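Long-range contacts in alpha-1,4-endofucoidanase (Mariniflexile fucanivorans, PDB 6DLH), which hydrolyses internal alpha-1,4-fucosidic linkages of fucoidan, as a retaining endo-acting enzyme of glycoside hydrolase family 107: residues A[223-228]-A[267-272]; A[339-344]-A[377-382]; A[212-217]-A[258-263]. All blocks are in the same frame, centred on the assembly; numbering follows the deposited sequence.

Overall arrangement
All three contacts lie in the barrel-like part of the chain, probably the catalytic domain. Contacts 1 and 2 pair strands at the two ends of one parallel sheet, consistent with the TIM-barrel-like fold of the related GH29 fucosidases; their centres are 13 Å apart and their nearest atoms about 5 Å. Contact 3 joins the helices that precede the two strands of contact 1; the centres are 18 Å apart. The two touch directly: Cys258 SG lies 3.5 Å from Trp223 CG. Contacts 2 and 3 stay about 12 Å apart at their nearest atoms. Bound ethanediol, probably from the crystallisation liquor, lies about 4 Å from the side chains of Asp226 and Phe343 and may mark a pocket.

Contact 1 of 3, residues A[223-228]-A[267-272]; sequences WCFDSA and IAFNNS
Trp223 to Asp226 and Ile267 to Phe269 are neighbouring parallel strands of the barrel-like catalytic domain. Phe225 N donates to Ala268 O at 2.7 Å, and Phe225 O accepts from Asn270 N, just past the partner strand. Trp223, Phe225, Ile267 and Phe269 share the helix-covered face. The rings of Phe225 and Phe269 lie side by side, with planes at 21° but centroids 5.2 Å apart, and therefore barely overlap. Phe225 CD2 stands over one face of Phe269, 3.7 Å from its CE2. Ile267 CG2 meets the Phe225 ring at its edge, 3.8 Å from CE2. Cys258 of helix 249-259 packs on Trp223, Phe225 and Ile267. At the C-terminal ends of the strands the contact turns polar. Asp226 and Asn270 lie alongside each other with their end groups nearly coplanar. CG of Asn270 is anti to the backbone N (chi1 -175°), which carries the amide over to the carboxylate. Asp226 OD2 bonds to Tyr147 OH. Asn270 OD1 closes an Asx turn by accepting from Ser272 N, so both ends of the amide are held and its flip is fixed. Asn270 ND2 gives a nearly straight bond of 2.7 Å (172°) to Asp226 OD1, in the plane of the amide.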
loop_
_atom_site.group_PDB
_atom_site.type_symbol
_atom_site.label_atom_id
_atom_site.label_comp_id
_atom_site.label_asym_id
_atom_site.label_seq_id
_atom_site.Cartn_x
_atom_site.Cartn_y
_atom_site.Cartn_z
ATOM N N TRP A 223 0.287 -15.553 -2.770
ATOM C CA TRP A 223 0.705 -15.114 -1.449
ATOM C C TRP A 223 2.153 -15.547 -1.218
ATOM O O TRP A 223 2.493 -16.705 -1.435
ATOM C CB TRP A 223 -0.180 -15.756 -0.370
ATOM C CG TRP A 223 -1.642 -15.430 -0.412
ATOM C CD1 TRP A 223 -2.593 -16.017 -1.193
ATOM C CD2 TRP A 223 -2.329 -14.476 0.417
ATOM N NE1 TRP A 223 -3.821 -15.479 -0.920
ATOM C CE2 TRP A 223 -3.691 -14.532 0.062
ATOM C CE3 TRP A 223 -1.927 -13.581 1.416
ATOM C CZ2 TRP A 223 -4.650 -13.718 0.664
ATOM C CZ3 TRP A 223 -2.873 -12.773 2.009
ATOM C CH2 TRP A 223 -4.216 -12.843 1.634
ATOM N N CYS A 224 3.004 -14.640 -0.733
ATOM C CA CYS A 224 4.331 -15.072 -0.324
ATOM C C CYS A 224 4.538 -14.725 1.146
ATOM O O CYS A 224 4.376 -13.567 1.527
ATOM C CB CYS A 224 5.430 -14.494 -1.213
ATOM S SG CYS A 224 5.524 -12.683 -1.207
ATOM N N PHE A 225 4.899 -15.742 1.949
ATOM C CA PHE A 225 5.030 -15.602 3.392
ATOM C C PHE A 225 6.502 -15.572 3.783
ATOM O O PHE A 225 7.202 -16.575 3.672
ATOM C CB PHE A 225 4.296 -16.739 4.114
ATOM C CG PHE A 225 2.800 -16.729 3.919
ATOM C CD1 PHE A 225 1.992 -15.889 4.676
ATOM C CD2 PHE A 225 2.202 -17.547 2.971
ATOM C CE1 PHE A 225 0.616 -15.866 4.487
ATOM C CE2 PHE A 225 0.827 -17.518 2.777
ATOM C CZ PHE A 225 0.039 -16.679 3.536
ATOM N N ASP A 226 6.942 -14.415 4.279
ATOM C CA ASP A 226 8.322 -14.174 4.655
ATOM C C ASP A 226 8.553 -14.669 6.081
ATOM O O ASP A 226 7.598 -14.848 6.834
ATOM C CB ASP A 226 8.626 -12.678 4.547
ATOM C CG ASP A 226 10.097 -12.324 4.413
ATOM O OD1 ASP A 226 10.923 -13.253 4.301
ATOM O OD2 ASP A 226 10.399 -11.108 4.410
ATOM N N SER A 227 9.829 -14.886 6.436
ATOM C CA SER A 227 10.245 -15.203 7.794
ATOM C C SER A 227 9.565 -16.472 8.303
ATOM O O SER A 227 9.395 -16.635 9.508
ATOM C CB SER A 227 9.991 -14.042 8.722
ATOM O OG SER A 227 10.795 -12.932 8.365
ATOM N N ALA A 228 9.208 -17.364 7.370
ATOM C CA ALA A 228 8.407 -18.549 7.633
ATOM C C ALA A 228 9.186 -19.579 8.455
ATOM O O ALA A 228 8.645 -20.134 9.403
ATOM C CB ALA A 228 7.898 -19.121 6.331
ATOM N N ILE A 267 0.985 -20.280 -3.457
ATOM C CA ILE A 267 1.518 -20.003 -2.125
ATOM C C ILE A 267 3.026 -20.240 -2.132
ATOM O O ILE A 267 3.497 -21.193 -2.754
ATOM C CB ILE A 267 0.842 -20.881 -1.039
ATOM C CG1 ILE A 267 -0.679 -21.026 -1.218
ATOM C CG2 ILE A 267 1.217 -20.423 0.367
ATOM C CD1 ILE A 267 -1.451 -19.718 -1.255
ATOM N N ALA A 268 3.760 -19.383 -1.406
ATOM C CA ALA A 268 5.192 -19.558 -1.224
ATOM C C ALA A 268 5.582 -19.135 0.187
ATOM O O ALA A 268 5.126 -18.102 0.660
ATOM C CB ALA A 268 5.963 -18.768 -2.259
ATOM N N PHE A 269 6.458 -19.929 0.822
ATOM C CA PHE A 269 6.983 -19.647 2.148
ATOM C C PHE A 269 8.489 -19.414 2.064
ATOM O O PHE A 269 9.192 -20.153 1.385
ATOM C CB PHE A 269 6.697 -20.827 3.085
ATOM C CG PHE A 269 5.231 -21.092 3.319
ATOM C CD1 PHE A 269 4.514 -21.921 2.469
ATOM C CD2 PHE A 269 4.568 -20.500 4.385
ATOM C CE1 PHE A 269 3.166 -22.159 2.686
ATOM C CE2 PHE A 269 3.218 -20.739 4.601
ATOM C CZ PHE A 269 2.521 -21.565 3.748
ATOM N N ASN A 270 8.979 -18.388 2.766
ATOM C CA ASN A 270 10.410 -18.144 2.831
ATOM C C ASN A 270 11.036 -19.042 3.896
ATOM O O ASN A 270 10.991 -18.720 5.085
ATOM C CB ASN A 270 10.741 -16.683 3.130
ATOM C CG ASN A 270 12.228 -16.402 3.068
ATOM O OD1 ASN A 270 13.021 -17.283 2.729
ATOM N ND2 ASN A 270 12.620 -15.181 3.388
ATOM N N ASN A 271 11.637 -20.151 3.449
ATOM C CA ASN A 271 12.379 -21.047 4.327
ATOM C C ASN A 271 13.877 -20.942 4.032
ATOM O O ASN A 271 14.612 -21.926 4.156
ATOM C CB ASN A 271 11.877 -22.492 4.230
ATOM C CG ASN A 271 10.455 -22.682 4.720
ATOM O OD1 ASN A 271 10.084 -22.183 5.781
ATOM N ND2 ASN A 271 9.648 -23.385 3.941
ATOM N N SER A 272 14.323 -19.731 3.667
ATOM C CA SER A 272 15.727 -19.402 3.464
ATOM C C SER A 272 16.205 -19.783 2.064
ATOM O O SER A 272 15.559 -20.550 1.346
ATOM C CB SER A 272 16.618 -19.997 4.535
ATOM O OG SER A 272 16.319 -19.422 5.799
#

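Contact 2 of 3, residues A[339-344]-A[377-382]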
loop_
_atom_site.group_PDB
_atom_site.type_symbol
_atom_site.label_atom_id
_atom_site.label_comp_id
_atom_site.label_asym_id
_atom_site.label_seq_id
_atom_site.Cartn_x
_atom_site.Cartn_y
_atom_site.Cartn_z
ATOM N N VAL A 339 6.740 -24.192 -9.165
ATOM C CA VAL A 339 7.323 -23.303 -10.155
ATOM C C VAL A 339 8.554 -22.603 -9.572
ATOM O O VAL A 339 8.554 -22.157 -8.427
ATOM C CB VAL A 339 6.268 -22.303 -10.671
ATOM C CG1 VAL A 339 6.889 -21.170 -11.485
ATOM C CG2 VAL A 339 5.183 -23.019 -11.474
ATOM N N ALA A 340 9.615 -22.529 -10.378
ATOM C CA ALA A 340 10.819 -21.827 -9.972
ATOM C C ALA A 340 10.551 -20.326 -10.039
ATOM O O ALA A 340 10.120 -19.822 -11.071
ATOM C CB ALA A 340 11.969 -22.233 -10.859
ATOM N N HIS A 341 10.800 -19.626 -8.927
ATOM C CA HIS A 341 10.544 -18.197 -8.870
ATOM C C HIS A 341 11.631 -17.501 -8.054
ATOM O O HIS A 341 12.132 -18.050 -7.078
ATOM C CB HIS A 341 9.127 -17.934 -8.335
ATOM C CG HIS A 341 8.937 -16.572 -7.756
ATOM N ND1 HIS A 341 9.259 -16.276 -6.442
ATOM C CD2 HIS A 341 8.466 -15.432 -8.299
ATOM C CE1 HIS A 341 8.990 -15.009 -6.201
ATOM N NE2 HIS A 341 8.493 -14.472 -7.321
ATOM N N PHE A 342 11.960 -16.270 -8.455
ATOM C CA PHE A 342 13.071 -15.523 -7.885
ATOM C C PHE A 342 12.538 -14.187 -7.370
ATOM O O PHE A 342 11.691 -13.584 -8.031
ATOM C CB PHE A 342 14.169 -15.393 -8.951
ATOM C CG PHE A 342 15.489 -14.789 -8.525
ATOM C CD1 PHE A 342 15.955 -14.905 -7.223
ATOM C CD2 PHE A 342 16.295 -14.143 -9.450
ATOM C CE1 PHE A 342 17.178 -14.360 -6.851
ATOM C CE2 PHE A 342 17.522 -13.609 -9.085
ATOM C CZ PHE A 342 17.967 -13.725 -7.787
ATOM N N PHE A 343 13.033 -13.750 -6.193
ATOM C CA PHE A 343 12.679 -12.463 -5.602
ATOM C C PHE A 343 13.915 -11.579 -5.427
ATOM O O PHE A 343 14.295 -11.250 -4.305
ATOM C CB PHE A 343 11.935 -12.644 -4.271
ATOM C CG PHE A 343 11.216 -11.424 -3.742
ATOM C CD1 PHE A 343 11.128 -10.252 -4.486
ATOM C CD2 PHE A 343 10.598 -11.454 -2.501
ATOM C CE1 PHE A 343 10.447 -9.144 -4.002
ATOM C CE2 PHE A 343 9.900 -10.352 -2.023
ATOM C CZ PHE A 343 9.836 -9.193 -2.765
ATOM N N PRO A 344 14.548 -11.103 -6.525
ATOM C CA PRO A 344 15.749 -10.267 -6.423
ATOM C C PRO A 344 15.429 -8.802 -6.128
ATOM O O PRO A 344 14.268 -8.394 -6.184
ATOM C CB PRO A 344 16.344 -10.394 -7.833
ATOM C CG PRO A 344 15.122 -10.511 -8.728
ATOM C CD PRO A 344 14.128 -11.326 -7.921
ATOM N N GLY A 377 9.578 -17.499 -12.994
ATOM C CA GLY A 377 9.027 -16.172 -12.772
ATOM C C GLY A 377 9.922 -15.352 -11.855
ATOM O O GLY A 377 10.691 -15.918 -11.077
ATOM N N ILE A 378 9.824 -14.024 -11.984
ATOM C CA ILE A 378 10.626 -13.109 -11.188
ATOM C C ILE A 378 9.748 -11.964 -10.693
ATOM O O ILE A 378 9.142 -11.248 -11.494
ATOM C CB ILE A 378 11.839 -12.578 -11.981
ATOM C CG1 ILE A 378 12.776 -13.710 -12.422
ATOM C CG2 ILE A 378 12.576 -11.533 -11.146
ATOM C CD1 ILE A 378 13.892 -13.263 -13.345
ATOM N N THR A 379 9.684 -11.814 -9.362
ATOM C CA THR A 379 9.220 -10.579 -8.758
ATOM C C THR A 379 10.427 -9.676 -8.551
ATOM O O THR A 379 11.197 -9.890 -7.623
ATOM C CB THR A 379 8.580 -10.811 -7.382
ATOM O OG1 THR A 379 7.593 -11.834 -7.490
ATOM C CG2 THR A 379 7.940 -9.558 -6.826
ATOM N N TRP A 380 10.608 -8.678 -9.420
ATOM C CA TRP A 380 11.673 -7.727 -9.161
ATOM C C TRP A 380 11.278 -6.860 -7.976
ATOM O O TRP A 380 10.160 -6.350 -7.921
ATOM C CB TRP A 380 11.993 -6.876 -10.397
ATOM C CG TRP A 380 12.967 -7.559 -11.307
ATOM C CD1 TRP A 380 12.694 -8.191 -12.488
ATOM C CD2 TRP A 380 14.373 -7.727 -11.069
ATOM N NE1 TRP A 380 13.844 -8.707 -13.022
ATOM C CE2 TRP A 380 14.888 -8.446 -12.167
ATOM C CE3 TRP A 380 15.244 -7.319 -10.053
ATOM C CZ2 TRP A 380 16.243 -8.753 -12.275
ATOM C CZ3 TRP A 380 16.582 -7.624 -10.155
ATOM C CH2 TRP A 380 17.065 -8.340 -11.250
ATOM N N GLY A 381 12.211 -6.723 -7.030
ATOM C CA GLY A 381 12.119 -5.667 -6.041
ATOM C C GLY A 381 12.440 -4.339 -6.712
ATOM O O GLY A 381 13.607 -3.950 -6.769
ATOM N N THR A 382 11.393 -3.673 -7.218
ATOM C CA THR A 382 11.488 -2.435 -7.975
ATOM C C THR A 382 11.428 -1.252 -7.018
ATOM O O THR A 382 10.469 -1.124 -6.265
ATOM C CB THR A 382 10.343 -2.335 -8.998
ATOM O OG1 THR A 382 9.095 -2.507 -8.312
ATOM C CG2 THR A 382 10.455 -3.351 -10.115
#
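His341 and Thr379 meet across a parallel strand pair, 341-342 with 377-379, whose connection through helix 361-372 makes a beta-alpha-beta unit of the barrel-like domain. His341 NE2 donates to Thr379 OG1 at 2.8 Å, almost straight (176°) and in the plane of the imidazole. Thr379 OG1 also bonds to Tyr80 OH and Glu145 OE1, while His341 ND1 bonds to Thr291 O. Both ring nitrogens are therefore held, and the ring cannot turn easily. A leucine here would probably leave Thr379 OG1 and Thr291 O each short of a partner and weaken the link between the strands. Packing is closest around Pro344, just past strand 341-342. Pro344 CD rests 3.6 Å from Ile378 CG2, and the proline crosses the Trp380 side chain at about a right angle. The sheet face that holds Phe342 and Ile378 is looser: Phe342 CB and Ile378 CG1 come no nearer than 4.1 Å, and the Phe342 side chain packs on helix 307-321. No part of the contact has a solvent side, as every touching residue is buried. At the tight end Pro344 CG makes a CH-pi contact, 3.5 Å from the centroid of the six-membered ring of Trp380 and nearly over it.

Contact 3 of 3, residues A[212-217]-A[258-263]; sequences YAQRYG and CHAGNP
Asn262 meets Gly217 with its CB, which lies 3.6 Å from Gly217 O. With chi1 at -176°, CG swings to the side opposite the backbone N, and the amide continues past the glycine. At the tip the two atoms part. ND2 passes 4.1 Å from Gly217 O, and its hydrogen bond goes to Ile220 O, in the turn that leads to strand 222-226. OD1 accepts from Asn264 N, two residues further on. The amide thus reaches from the loop after one helix to the loop after another, with both of its ends used. The two helices, 198-216 and 249-259, are neighbours in the outer layer of the barrel-like domain, and each is followed by a strand of the inner sheet. Their C-terminal ends meet here without a hydrogen bond from one segment to the other. Gly261 has no side chain, and this lets the backbones close in: its CA comes within 3.8 Å of Gln214 CA. The same CA makes a CA-H...O contact of 3.3 Å with Ala213 O, an oxygen that also accepts from Gly217 N inside its own helix. Gly217 then leaves the helix with a positive phi of 60°. Deeper in, Ala213 CB lies 3.8 Å from Cys258 CA, and both residues also touch Trp223. On the exposed side Gln214 CG passes Gly261 CA at 4.2 Å and Ala260 CB at 4.4 Å.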
loop_
_atom_site.group_PDB
_atom_site.type_symbol
_atom_site.label_atom_id
_atom_site.label_comp_id
_atom_site.label_asym_id
_atom_site.label_seq_id
_atom_site.Cartn_x
_atom_site.Cartn_y
_atom_site.Cartn_z
ATOM N N TYR A 212 -9.494 -12.084 5.165
ATOM C CA TYR A 212 -8.919 -11.367 4.041
ATOM C C TYR A 212 -9.077 -12.172 2.751
ATOM O O TYR A 212 -9.611 -11.669 1.767
ATOM C CB TYR A 212 -7.455 -11.060 4.339
ATOM C CG TYR A 212 -7.231 -9.936 5.314
ATOM C CD1 TYR A 212 -7.848 -8.706 5.147
ATOM C CD2 TYR A 212 -6.358 -10.086 6.376
ATOM C CE1 TYR A 212 -7.617 -7.664 6.026
ATOM C CE2 TYR A 212 -6.112 -9.049 7.260
ATOM C CZ TYR A 212 -6.746 -7.836 7.085
ATOM O OH TYR A 212 -6.502 -6.816 7.956
ATOM N N ALA A 213 -8.641 -13.435 2.767
ATOM C CA ALA A 213 -8.616 -14.218 1.542
ATOM C C ALA A 213 -10.024 -14.348 0.969
ATOM O O ALA A 213 -10.208 -14.281 -0.248
ATOM C CB ALA A 213 -7.982 -15.561 1.792
ATOM N N GLN A 214 -11.008 -14.510 1.868
ATOM C CA GLN A 214 -12.400 -14.726 1.495
ATOM C C GLN A 214 -13.001 -13.449 0.907
ATOM O O GLN A 214 -13.739 -13.501 -0.073
ATOM C CB GLN A 214 -13.200 -15.260 2.686
ATOM C CG GLN A 214 -12.992 -16.751 2.924
ATOM C CD GLN A 214 -13.826 -17.312 4.052
ATOM O OE1 GLN A 214 -13.842 -16.792 5.168
ATOM N NE2 GLN A 214 -14.507 -18.410 3.768
ATOM N N ARG A 215 -12.657 -12.311 1.514
ATOM C CA ARG A 215 -13.066 -10.998 1.050
ATOM C C ARG A 215 -12.628 -10.791 -0.403
ATOM O O ARG A 215 -13.458 -10.509 -1.269
ATOM C CB ARG A 215 -12.471 -9.932 1.977
ATOM C CG ARG A 215 -13.237 -8.618 1.999
ATOM C CD ARG A 215 -12.490 -7.526 2.742
ATOM N NE ARG A 215 -12.446 -7.664 4.195
ATOM C CZ ARG A 215 -11.653 -6.952 4.998
ATOM N NH1 ARG A 215 -11.762 -7.060 6.311
ATOM N NH2 ARG A 215 -10.744 -6.138 4.491
ATOM N N TYR A 216 -11.323 -10.962 -0.666
ATOM C CA TYR A 216 -10.728 -10.473 -1.902
ATOM C C TYR A 216 -10.919 -11.460 -3.048
ATOM O O TYR A 216 -10.956 -11.041 -4.203
ATOM C CB TYR A 216 -9.300 -9.977 -1.669
ATOM C CG TYR A 216 -9.235 -8.863 -0.657
ATOM C CD1 TYR A 216 -10.020 -7.729 -0.799
ATOM C CD2 TYR A 216 -8.412 -8.947 0.455
ATOM C CE1 TYR A 216 -9.980 -6.702 0.132
ATOM C CE2 TYR A 216 -8.360 -7.931 1.396
ATOM C CZ TYR A 216 -9.152 -6.804 1.235
ATOM O OH TYR A 216 -9.119 -5.801 2.163
ATOM N N GLY A 217 -11.080 -12.749 -2.728
ATOM C CA GLY A 217 -11.354 -13.740 -3.754
ATOM C C GLY A 217 -10.234 -13.799 -4.790
ATOM O O GLY A 217 -9.054 -13.806 -4.439
ATOM N N CYS A 258 -5.784 -19.293 2.715
ATOM C CA CYS A 258 -5.692 -18.589 1.446
ATOM C C CYS A 258 -6.585 -19.280 0.416
ATOM O O CYS A 258 -7.226 -18.621 -0.406
ATOM C CB CYS A 258 -4.253 -18.544 0.929
ATOM S SG CYS A 258 -3.106 -17.600 1.972
ATOM N N HIS A 259 -6.611 -20.617 0.461
ATOM C CA HIS A 259 -7.315 -21.387 -0.552
ATOM C C HIS A 259 -8.823 -21.369 -0.302
ATOM O O HIS A 259 -9.597 -21.664 -1.210
ATOM C CB HIS A 259 -6.736 -22.799 -0.679
ATOM C CG HIS A 259 -5.410 -22.847 -1.360
ATOM N ND1 HIS A 259 -4.296 -23.413 -0.767
ATOM C CD2 HIS A 259 -5.014 -22.406 -2.576
ATOM C CE1 HIS A 259 -3.273 -23.330 -1.593
ATOM N NE2 HIS A 259 -3.689 -22.714 -2.709
ATOM N N ALA A 260 -9.228 -21.002 0.921
ATOM C CA ALA A 260 -10.633 -20.833 1.256
ATOM C C ALA A 260 -11.233 -19.702 0.422
ATOM O O ALA A 260 -12.384 -19.794 -0.001
ATOM C CB ALA A 260 -10.788 -20.587 2.739
ATOM N N GLY A 261 -10.431 -18.654 0.172
ATOM C CA GLY A 261 -10.858 -17.495 -0.604
ATOM C C GLY A 261 -10.642 -17.676 -2.106
ATOM O O GLY A 261 -11.531 -17.382 -2.907
ATOM N N ASN A 262 -9.444 -18.144 -2.476
ATOM C CA ASN A 262 -9.119 -18.435 -3.865
ATOM C C ASN A 262 -8.420 -19.789 -3.925
ATOM O O ASN A 262 -7.282 -19.913 -3.484
ATOM C CB ASN A 262 -8.255 -17.343 -4.506
ATOM C CG ASN A 262 -7.979 -17.582 -5.976
ATOM O OD1 ASN A 262 -8.551 -18.479 -6.599
ATOM N ND2 ASN A 262 -7.112 -16.766 -6.552
ATOM N N PRO A 263 -9.078 -20.840 -4.470
ATOM C CA PRO A 263 -8.495 -22.181 -4.482
ATOM C C PRO A 263 -7.344 -22.285 -5.481
ATOM O O PRO A 263 -6.641 -23.290 -5.510
ATOM C CB PRO A 263 -9.674 -23.081 -4.897
ATOM C CG PRO A 263 -10.571 -22.173 -5.713
ATOM C CD PRO A 263 -10.409 -20.795 -5.102
#